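Polyprenyl synthetase (Zymomonas mobilis subsp. mobilis, PDB 4KKM) probably lengthens allylic isoprenoid diphosphates by condensing them with isopentenyl diphosphate, as a metal-dependent prenyltransferase of the FPP/GGPP synthase family. Local coordinates at residues Y62-G67 with I100-L105; P73-A78 with R309-Y314; D247-A252 with E281-Q286. All blocks are in the same frame, centred on the assembly; numbering follows the deposited sequence.

Interaction 1: residues Y62-G67 with I100-L105; sequences YAAIGG and IHVYSL
Val102 meets Ala63 and Ala64 where the last turn of helix 54-64 lies against helix 87-109, within the all-helical isoprenoid synthase fold. Helix 87-109 runs on to the first aspartate-rich motif, from which Asp108 and Asp114 bind a calcium ion. The contact is a small one, burying 106 Å² in all, and it is made essentially by one valine branch.

The apolar part comes first. CG1 of Val102 is anti to its own backbone N (chi1 166°), and this rotation directs the methyl at the end of the facing helix. There Val102 CG1 approaches CB of Ala63 to 3.7 Å and, more loosely, CB of Ala64 at 4.4 Å. The short alanine side chains let the helices come close, with the CA atoms of Ala64 and Val102 only 6.2 Å apart. Val102 CG1 also rests on backbone, 3.7 Å from Ala63 O and 4.0 Å from Ala64 N. Around these three residues, Phe42 of helix 24-45 packs on Ala64, Val125 on Ala63, and Leu141 of helix 131-150 on Val102.

The polar bonds here are made within each segment or to residues outside the two. Helical geometry ends at Ala64, and Ile65 is the first residue to depart from it, leading out of the helix toward Gly66 and Gly67; Arg70 NH2 bonds to Ala64 O and Asp39 OD1 to Gly66 N, holding the chain on either side of Ile65.

Along helix 87-109, Leu105 lays its CG over one face of the His101 ring, 4.0 Å above the plane and displaced toward the rim. The carbonyl of His101 serves two donors, Leu105 N and the hydroxyl of Ser104, whose OG lies 2.6 Å from His101 O, tilted 23° from the carbonyl plane.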
loop_
_atom_site.group_PDB
_atom_site.type_symbol
_atom_site.label_atom_id
_atom_site.label_comp_id
_atom_site.label_asym_id
_atom_site.label_seq_id
_atom_site.Cartn_x
_atom_site.Cartn_y
_atom_site.Cartn_z
ATOM N N TYR B 62 -5.621 -1.011 -17.299
ATOM C CA TYR B 62 -6.915 -0.442 -17.649
ATOM C C TYR B 62 -7.259 0.749 -16.757
ATOM O O TYR B 62 -7.769 1.767 -17.229
ATOM C CB TYR B 62 -8.007 -1.505 -17.544
ATOM C CG TYR B 62 -9.390 -0.968 -17.812
ATOM C CD1 TYR B 62 -9.854 -0.809 -19.115
ATOM C CD2 TYR B 62 -10.236 -0.624 -16.768
ATOM C CE1 TYR B 62 -11.118 -0.321 -19.364
ATOM C CE2 TYR B 62 -11.497 -0.132 -17.008
ATOM C CZ TYR B 62 -11.935 0.014 -18.306
ATOM O OH TYR B 62 -13.195 0.504 -18.545
ATOM N N ALA B 63 -6.979 0.619 -15.466
ATOM C CA ALA B 63 -7.292 1.675 -14.506
ATOM C C ALA B 63 -6.328 2.844 -14.619
ATOM O O ALA B 63 -6.745 4.000 -14.575
ATOM C CB ALA B 63 -7.251 1.122 -13.086
ATOM N N ALA B 64 -5.040 2.536 -14.753
ATOM C CA ALA B 64 -3.987 3.554 -14.686
ATOM C C ALA B 64 -3.723 4.294 -15.997
ATOM O O ALA B 64 -3.325 5.460 -15.982
ATOM C CB ALA B 64 -2.694 2.939 -14.168
ATOM N N ILE B 65 -3.931 3.614 -17.121
ATOM C CA ILE B 65 -3.602 4.182 -18.425
ATOM C C ILE B 65 -4.817 4.782 -19.118
ATOM O O ILE B 65 -5.901 4.200 -19.104
ATOM C CB ILE B 65 -2.956 3.128 -19.356
ATOM C CG1 ILE B 65 -1.637 2.631 -18.764
ATOM C CG2 ILE B 65 -2.730 3.698 -20.756
ATOM C CD1 ILE B 65 -0.991 1.526 -19.582
ATOM N N GLY B 66 -4.623 5.953 -19.721
ATOM C CA GLY B 66 -5.671 6.620 -20.469
ATOM C C GLY B 66 -6.725 7.168 -19.533
ATOM O O GLY B 66 -7.900 6.809 -19.627
ATOM N N GLY B 67 -6.298 8.035 -18.621
ATOM C CA GLY B 67 -7.186 8.596 -17.621
ATOM C C GLY B 67 -8.200 9.570 -18.191
ATOM O O GLY B 67 -8.808 9.324 -19.234
ATOM N N ILE B 100 -1.491 5.885 -6.094
ATOM C CA ILE B 100 -2.353 5.972 -4.919
ATOM C C ILE B 100 -3.740 6.491 -5.291
ATOM O O ILE B 100 -4.759 5.955 -4.850
ATOM C CB ILE B 100 -1.730 6.877 -3.853
ATOM C CG1 ILE B 100 -0.370 6.319 -3.414
ATOM C CG2 ILE B 100 -2.697 7.085 -2.675
ATOM C CD1 ILE B 100 -0.421 4.899 -2.854
ATOM N N HIS B 101 -3.779 7.532 -6.115
ATOM C CA HIS B 101 -5.050 8.100 -6.548
ATOM C C HIS B 101 -5.869 7.069 -7.325
ATOM O O HIS B 101 -7.052 6.865 -7.052
ATOM C CB HIS B 101 -4.807 9.344 -7.405
ATOM C CG HIS B 101 -6.052 9.929 -7.993
ATOM N ND1 HIS B 101 -7.108 10.372 -7.226
ATOM C CD2 HIS B 101 -6.413 10.151 -9.284
ATOM C CE1 HIS B 101 -8.062 10.838 -8.012
ATOM N NE2 HIS B 101 -7.661 10.714 -9.267
ATOM N N VAL B 102 -5.230 6.415 -8.289
ATOM C CA VAL B 102 -5.931 5.454 -9.135
ATOM C C VAL B 102 -6.423 4.256 -8.321
ATOM O O VAL B 102 -7.574 3.845 -8.460
ATOM C CB VAL B 102 -5.062 5.001 -10.324
ATOM C CG1 VAL B 102 -5.657 3.757 -11.002
ATOM C CG2 VAL B 102 -4.900 6.152 -11.315
ATOM N N TYR B 103 -5.570 3.703 -7.459
ATOM C CA TYR B 103 -6.014 2.577 -6.634
ATOM C C TYR B 103 -7.215 3.010 -5.784
ATOM O O TYR B 103 -8.157 2.242 -5.593
ATOM C CB TYR B 103 -4.873 1.968 -5.778
ATOM C CG TYR B 103 -5.033 2.181 -4.270
ATOM C CD1 TYR B 103 -5.976 1.459 -3.540
ATOM C CD2 TYR B 103 -4.237 3.097 -3.581
ATOM C CE1 TYR B 103 -6.154 1.665 -2.180
ATOM C CE2 TYR B 103 -4.399 3.302 -2.199
ATOM C CZ TYR B 103 -5.367 2.574 -1.510
ATOM O OH TYR B 103 -5.567 2.745 -0.155
ATOM N N SER B 104 -7.192 4.245 -5.285
ATOM C CA SER B 104 -8.276 4.711 -4.423
ATOM C C SER B 104 -9.610 4.758 -5.161
ATOM O O SER B 104 -10.654 4.465 -4.583
ATOM C CB SER B 104 -7.968 6.084 -3.820
ATOM O OG SER B 104 -8.209 7.128 -4.752
ATOM N N LEU B 105 -9.564 5.131 -6.435
ATOM C CA LEU B 105 -10.761 5.162 -7.277
ATOM C C LEU B 105 -11.270 3.749 -7.541
ATOM O O LEU B 105 -12.473 3.495 -7.520
ATOM C CB LEU B 105 -10.458 5.842 -8.613
ATOM C CG LEU B 105 -10.066 7.325 -8.599
ATOM C CD1 LEU B 105 -9.669 7.752 -10.003
ATOM C CD2 LEU B 105 -11.207 8.193 -8.058
#

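Interaction 2: residues P73-A78 with R309-Y314; sequences PLLVVA and RSIARY
Ile311 is the bump of this interface, and Leu74, Leu75 and Ala78 form the hollow that receives it. CD1 of Ile311 goes in deepest: it meets CG of Leu74 at 3.7 Å, these two side chains reaching toward each other tip to tip, and it lies 4.0 Å from CB of Ala78, one turn further along. Leu75 forms another wall, crossing Ile311 obliquely so that its CD2 touches the CG2 branch of Ile311 at 3.9 Å. With CG1 anti to the carbonyl carbon (chi1 -72°) and CG2 anti to the backbone N, the isoleucine points CG1 and its CD1 mainly at Leu74 and Ala78, and CG2 at Leu75. Shortening Ile311 to an alanine would probably leave Ala78 and both leucines facing a gap, with Leu74 and Leu75 freer to turn.

All four touching residues are buried and apolar. Met30 and Met31 of helix 24-45 pack on Leu74, while Tyr235 and Ile239 of helix 226-253 pack on Ile311 and Leu75 respectively. The two helical segments run nearly antiparallel, at 151° with their axes 11.2 Å apart at closest approach; the contact joins helix 71-80 to the C-terminal helix 306-314 in the large helical bundle of the isoprenoid synthase fold.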
loop_
_atom_site.group_PDB
_atom_site.type_symbol
_atom_site.label_atom_id
_atom_site.label_comp_id
_atom_site.label_asym_id
_atom_site.label_seq_id
_atom_site.Cartn_x
_atom_site.Cartn_y
_atom_site.Cartn_z
ATOM N N PRO B 73 -0.140 14.246 -10.788
ATOM C CA PRO B 73 1.139 14.380 -11.501
ATOM C C PRO B 73 1.429 15.813 -11.948
ATOM O O PRO B 73 2.577 16.262 -11.868
ATOM C CB PRO B 73 0.950 13.470 -12.716
ATOM C CG PRO B 73 0.051 12.381 -12.201
ATOM C CD PRO B 73 -0.901 13.067 -11.245
ATOM N N LEU B 74 0.399 16.529 -12.390
ATOM C CA LEU B 74 0.569 17.902 -12.853
ATOM C C LEU B 74 1.088 18.799 -11.728
ATOM O O LEU B 74 1.972 19.628 -11.941
ATOM C CB LEU B 74 -0.752 18.450 -13.402
ATOM C CG LEU B 74 -0.749 19.919 -13.825
ATOM C CD1 LEU B 74 0.152 20.126 -15.044
ATOM C CD2 LEU B 74 -2.174 20.400 -14.091
ATOM N N LEU B 75 0.535 18.627 -10.531
ATOM C CA LEU B 75 0.989 19.392 -9.369
ATOM C C LEU B 75 2.436 19.078 -9.008
ATOM O O LEU B 75 3.204 19.976 -8.660
ATOM C CB LEU B 75 0.087 19.118 -8.163
ATOM C CG LEU B 75 -1.299 19.766 -8.217
ATOM C CD1 LEU B 75 -2.190 19.202 -7.116
ATOM C CD2 LEU B 75 -1.173 21.279 -8.098
ATOM N N VAL B 76 2.804 17.801 -9.067
ATOM C CA VAL B 76 4.187 17.413 -8.811
ATOM C C VAL B 76 5.124 18.083 -9.812
ATOM O O VAL B 76 6.112 18.716 -9.427
ATOM C CB VAL B 76 4.377 15.882 -8.881
ATOM C CG1 VAL B 76 5.863 15.532 -8.822
ATOM C CG2 VAL B 76 3.615 15.203 -7.751
ATOM N N VAL B 77 4.795 17.953 -11.094
ATOM C CA VAL B 77 5.612 18.518 -12.166
ATOM C C VAL B 77 5.731 20.038 -12.021
ATOM O O VAL B 77 6.829 20.597 -12.121
ATOM C CB VAL B 77 5.047 18.152 -13.565
ATOM C CG1 VAL B 77 5.702 18.996 -14.651
ATOM C CG2 VAL B 77 5.221 16.656 -13.851
ATOM N N ALA B 78 4.608 20.702 -11.762
ATOM C CA ALA B 78 4.599 22.160 -11.635
ATOM C C ALA B 78 5.321 22.652 -10.383
ATOM O O ALA B 78 5.840 23.766 -10.362
ATOM C CB ALA B 78 3.167 22.709 -11.670
ATOM N N ARG B 309 0.089 28.818 -10.185
ATOM C CA ARG B 309 -0.873 29.916 -10.137
ATOM C C ARG B 309 -2.073 29.643 -11.050
ATOM O O ARG B 309 -3.221 29.774 -10.626
ATOM C CB ARG B 309 -0.200 31.254 -10.476
ATOM C CG ARG B 309 0.808 31.718 -9.422
ATOM C CD ARG B 309 1.411 33.090 -9.737
ATOM N NE ARG B 309 2.408 33.471 -8.733
ATOM C CZ ARG B 309 3.715 33.568 -8.962
ATOM N NH1 ARG B 309 4.207 33.339 -10.173
ATOM N NH2 ARG B 309 4.532 33.911 -7.974
ATOM N N SER B 310 -1.797 29.243 -12.291
ATOM C CA SER B 310 -2.844 28.896 -13.254
ATOM C C SER B 310 -3.704 27.728 -12.786
ATOM O O SER B 310 -4.923 27.721 -12.984
ATOM C CB SER B 310 -2.232 28.553 -14.613
ATOM O OG SER B 310 -1.711 29.710 -15.234
ATOM N N ILE B 311 -3.060 26.738 -12.174
ATOM C CA ILE B 311 -3.761 25.555 -11.701
ATOM C C ILE B 311 -4.788 25.940 -10.649
ATOM O O ILE B 311 -5.925 25.482 -10.698
ATOM C CB ILE B 311 -2.784 24.488 -11.152
ATOM C CG1 ILE B 311 -2.020 23.839 -12.307
ATOM C CG2 ILE B 311 -3.531 23.432 -10.337
ATOM C CD1 ILE B 311 -0.819 23.037 -11.864
ATOM N N ALA B 312 -4.392 26.815 -9.725
ATOM C CA ALA B 312 -5.296 27.295 -8.684
ATOM C C ALA B 312 -6.518 28.006 -9.272
ATOM O O ALA B 312 -7.654 27.772 -8.845
ATOM C CB ALA B 312 -4.556 28.218 -7.717
ATOM N N ARG B 313 -6.283 28.867 -10.255
ATOM C CA ARG B 313 -7.374 29.573 -10.919
ATOM C C ARG B 313 -8.249 28.582 -11.688
ATOM O O ARG B 313 -9.472 28.720 -11.739
ATOM C CB ARG B 313 -6.824 30.656 -11.852
ATOM C CG ARG B 313 -5.933 31.673 -11.145
ATOM C CD ARG B 313 -5.797 32.976 -11.926
ATOM N NE ARG B 313 -4.976 33.958 -11.219
ATOM C CZ ARG B 313 -5.411 34.705 -10.207
ATOM N NH1 ARG B 313 -6.659 34.574 -9.773
ATOM N NH2 ARG B 313 -4.600 35.577 -9.619
ATOM N N TYR B 314 -7.605 27.574 -12.269
ATOM C CA TYR B 314 -8.284 26.517 -13.010
ATOM C C TYR B 314 -9.250 25.736 -12.120
ATOM O O TYR B 314 -10.323 25.324 -12.559
ATOM C CB TYR B 314 -7.239 25.582 -13.615
ATOM C CG TYR B 314 -7.785 24.362 -14.312
ATOM C CD1 TYR B 314 -8.708 24.480 -15.342
ATOM C CD2 TYR B 314 -7.354 23.089 -13.960
ATOM C CE1 TYR B 314 -9.201 23.365 -15.990
ATOM C CE2 TYR B 314 -7.840 21.966 -14.604
ATOM C CZ TYR B 314 -8.764 22.112 -15.619
ATOM O OH TYR B 314 -9.255 21.005 -16.267
#

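Interaction 3: residues D247-A252 with E281-Q286; sequences DDLIDA and EKARSQ
Leu249 reaches from helix 226-253 to Ala283 and Arg284 on helix 280-296, and nearly everything this modest contact holds is made by its two methyls. From CA, the CB bond points toward the other helix. CG then stands anti to the carbonyl carbon (chi1 -68°), beside the backbone N, carrying the branch forward. At the tip the methyls part. CD1 of Leu249 continues the extended line from CA (chi2 179°) and meets the CG methylene of Arg284 at 4.1 Å; CD2 of Leu249 turns to CB of Ala283, a looser approach of 4.3 Å.

The arginine chain, extended from CG to NE, crosses the leucine at about a right angle, so its aliphatic root closes the outer margin of the contact. Leu275 of helix 274-278 adds a further apolar neighbour to Leu249. Next along helix 280-296, Ser285 OG bonds back to Lys282 O at 3.1 Å from above the carbonyl plane, on the same face as Gln286 N.

On the preceding residue, Asp248, both carboxylate oxygens are held: OD1 by Gln244 NE2 and OD2 by Phe274 N. Leu249 lies within the sequence Asp247-Asp248-Leu249-Ile250-Asp251, which matches the second aspartate-rich DDxxD motif of trans-prenyltransferases, and the contact packs Leu249, between the motif's aspartates, against helix 280-296.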
loop_
_atom_site.group_PDB
_atom_site.type_symbol
_atom_site.label_atom_id
_atom_site.label_comp_id
_atom_site.label_asym_id
_atom_site.label_seq_id
_atom_site.Cartn_x
_atom_site.Cartn_y
_atom_site.Cartn_z
ATOM N N ASP B 247 -16.445 21.347 -6.107
ATOM C CA ASP B 247 -17.073 20.054 -6.375
ATOM C C ASP B 247 -18.465 19.959 -5.761
ATOM O O ASP B 247 -19.385 19.454 -6.399
ATOM C CB ASP B 247 -16.194 18.895 -5.894
ATOM C CG ASP B 247 -15.007 18.650 -6.806
ATOM O OD1 ASP B 247 -14.997 19.207 -7.925
ATOM O OD2 ASP B 247 -14.090 17.897 -6.413
ATOM N N ASP B 248 -18.613 20.438 -4.527
ATOM C CA ASP B 248 -19.922 20.490 -3.877
ATOM C C ASP B 248 -20.882 21.351 -4.694
ATOM O O ASP B 248 -22.071 21.049 -4.796
ATOM C CB ASP B 248 -19.813 21.036 -2.449
ATOM C CG ASP B 248 -19.211 20.035 -1.482
ATOM O OD1 ASP B 248 -18.952 18.885 -1.890
ATOM O OD2 ASP B 248 -19.002 20.393 -0.304
ATOM N N LEU B 249 -20.354 22.420 -5.283
ATOM C CA LEU B 249 -21.154 23.298 -6.131
ATOM C C LEU B 249 -21.549 22.624 -7.447
ATOM O O LEU B 249 -22.730 22.581 -7.791
ATOM C CB LEU B 249 -20.409 24.606 -6.413
ATOM C CG LEU B 249 -20.187 25.558 -5.235
ATOM C CD1 LEU B 249 -19.406 26.793 -5.680
ATOM C CD2 LEU B 249 -21.510 25.953 -4.592
ATOM N N ILE B 250 -20.557 22.114 -8.178
ATOM C CA ILE B 250 -20.776 21.439 -9.460
ATOM C C ILE B 250 -21.830 20.332 -9.372
ATOM O O ILE B 250 -22.774 20.297 -10.166
ATOM C CB ILE B 250 -19.460 20.831 -10.016
ATOM C CG1 ILE B 250 -18.595 21.910 -10.671
ATOM C CG2 ILE B 250 -19.753 19.722 -11.022
ATOM C CD1 ILE B 250 -17.309 21.380 -11.299
ATOM N N ASP B 251 -21.665 19.437 -8.402
ATOM C CA ASP B 251 -22.553 18.290 -8.259
ATOM C C ASP B 251 -23.994 18.715 -7.992
ATOM O O ASP B 251 -24.940 18.053 -8.426
ATOM C CB ASP B 251 -22.055 17.364 -7.149
ATOM C CG ASP B 251 -20.711 16.734 -7.477
ATOM O OD1 ASP B 251 -20.268 16.840 -8.642
ATOM O OD2 ASP B 251 -20.104 16.124 -6.571
ATOM N N ALA B 252 -24.151 19.830 -7.287
ATOM C CA ALA B 252 -25.473 20.348 -6.956
ATOM C C ALA B 252 -26.188 20.920 -8.178
ATOM O O ALA B 252 -27.416 20.892 -8.256
ATOM C CB ALA B 252 -25.364 21.397 -5.872
ATOM N N GLU B 281 -24.047 31.497 -1.524
ATOM C CA GLU B 281 -23.227 32.707 -1.614
ATOM C C GLU B 281 -21.897 32.606 -0.868
ATOM O O GLU B 281 -20.853 32.999 -1.389
ATOM C CB GLU B 281 -24.000 33.927 -1.112
ATOM C CG GLU B 281 -24.976 34.498 -2.123
ATOM C CD GLU B 281 -25.680 35.748 -1.615
ATOM O OE1 GLU B 281 -25.050 36.829 -1.623
ATOM O OE2 GLU B 281 -26.862 35.648 -1.212
ATOM N N LYS B 282 -21.940 32.090 0.355
ATOM C CA LYS B 282 -20.741 31.977 1.177
ATOM C C LYS B 282 -19.778 30.931 0.623
ATOM O O LYS B 282 -18.562 31.120 0.663
ATOM C CB LYS B 282 -21.110 31.642 2.620
ATOM C CG LYS B 282 -19.966 31.768 3.608
ATOM C CD LYS B 282 -20.477 31.594 5.027
ATOM C CE LYS B 282 -21.569 32.607 5.348
ATOM N NZ LYS B 282 -22.343 32.217 6.560
ATOM N N ALA B 283 -20.319 29.829 0.108
ATOM C CA ALA B 283 -19.479 28.791 -0.491
ATOM C C ALA B 283 -18.770 29.306 -1.742
ATOM O O ALA B 283 -17.592 29.024 -1.958
ATOM C CB ALA B 283 -20.303 27.537 -0.812
ATOM N N ARG B 284 -19.490 30.069 -2.558
ATOM C CA ARG B 284 -18.922 30.664 -3.766
ATOM C C ARG B 284 -17.789 31.632 -3.447
ATOM O O ARG B 284 -16.713 31.576 -4.050
ATOM C CB ARG B 284 -19.995 31.437 -4.522
ATOM C CG ARG B 284 -20.684 30.688 -5.640
ATOM C CD ARG B 284 -21.605 31.659 -6.362
ATOM N NE ARG B 284 -22.422 31.042 -7.403
ATOM C CZ ARG B 284 -23.629 31.483 -7.743
ATOM N NH1 ARG B 284 -24.150 32.528 -7.110
ATOM N NH2 ARG B 284 -24.320 30.878 -8.702
ATOM N N SER B 285 -18.042 32.535 -2.509
ATOM C CA SER B 285 -17.045 33.543 -2.167
ATOM C C SER B 285 -15.828 32.922 -1.486
ATOM O O SER B 285 -14.704 33.378 -1.684
ATOM C CB SER B 285 -17.648 34.645 -1.291
ATOM O OG SER B 285 -18.048 34.128 -0.036
ATOM N N GLN B 286 -16.049 31.885 -0.687
ATOM C CA GLN B 286 -14.936 31.254 0.012
ATOM C C GLN B 286 -14.036 30.478 -0.944
ATOM O O GLN B 286 -12.814 30.510 -0.805
ATOM C CB GLN B 286 -15.410 30.361 1.160
ATOM C CG GLN B 286 -14.460 30.409 2.351
ATOM C CD GLN B 286 -14.835 29.451 3.463
ATOM O OE1 GLN B 286 -15.948 29.494 3.994
ATOM N NE2 GLN B 286 -13.901 28.576 3.825
#

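From the N terminus, helix 54-64 is the first to take part, and interaction 1 closes a short loop when residues 100-105 return to its end. Helix 71-80 lies within that loop, yet its own partner comes only near the C terminus, so interactions 1 and 2 cross along the chain. The long span bridged by interaction 2 encloses interaction 3, a local closure between helices 226-253 and 280-296 that opens well after interaction 1 is complete. No two contacts touch; their centres are 19 to 27 Å apart. Interactions 1 and 3 involve the helix leading into the first aspartate-rich motif and the helix whose sequence matches the second, whereas interaction 2 joins early and final helices of the bundle.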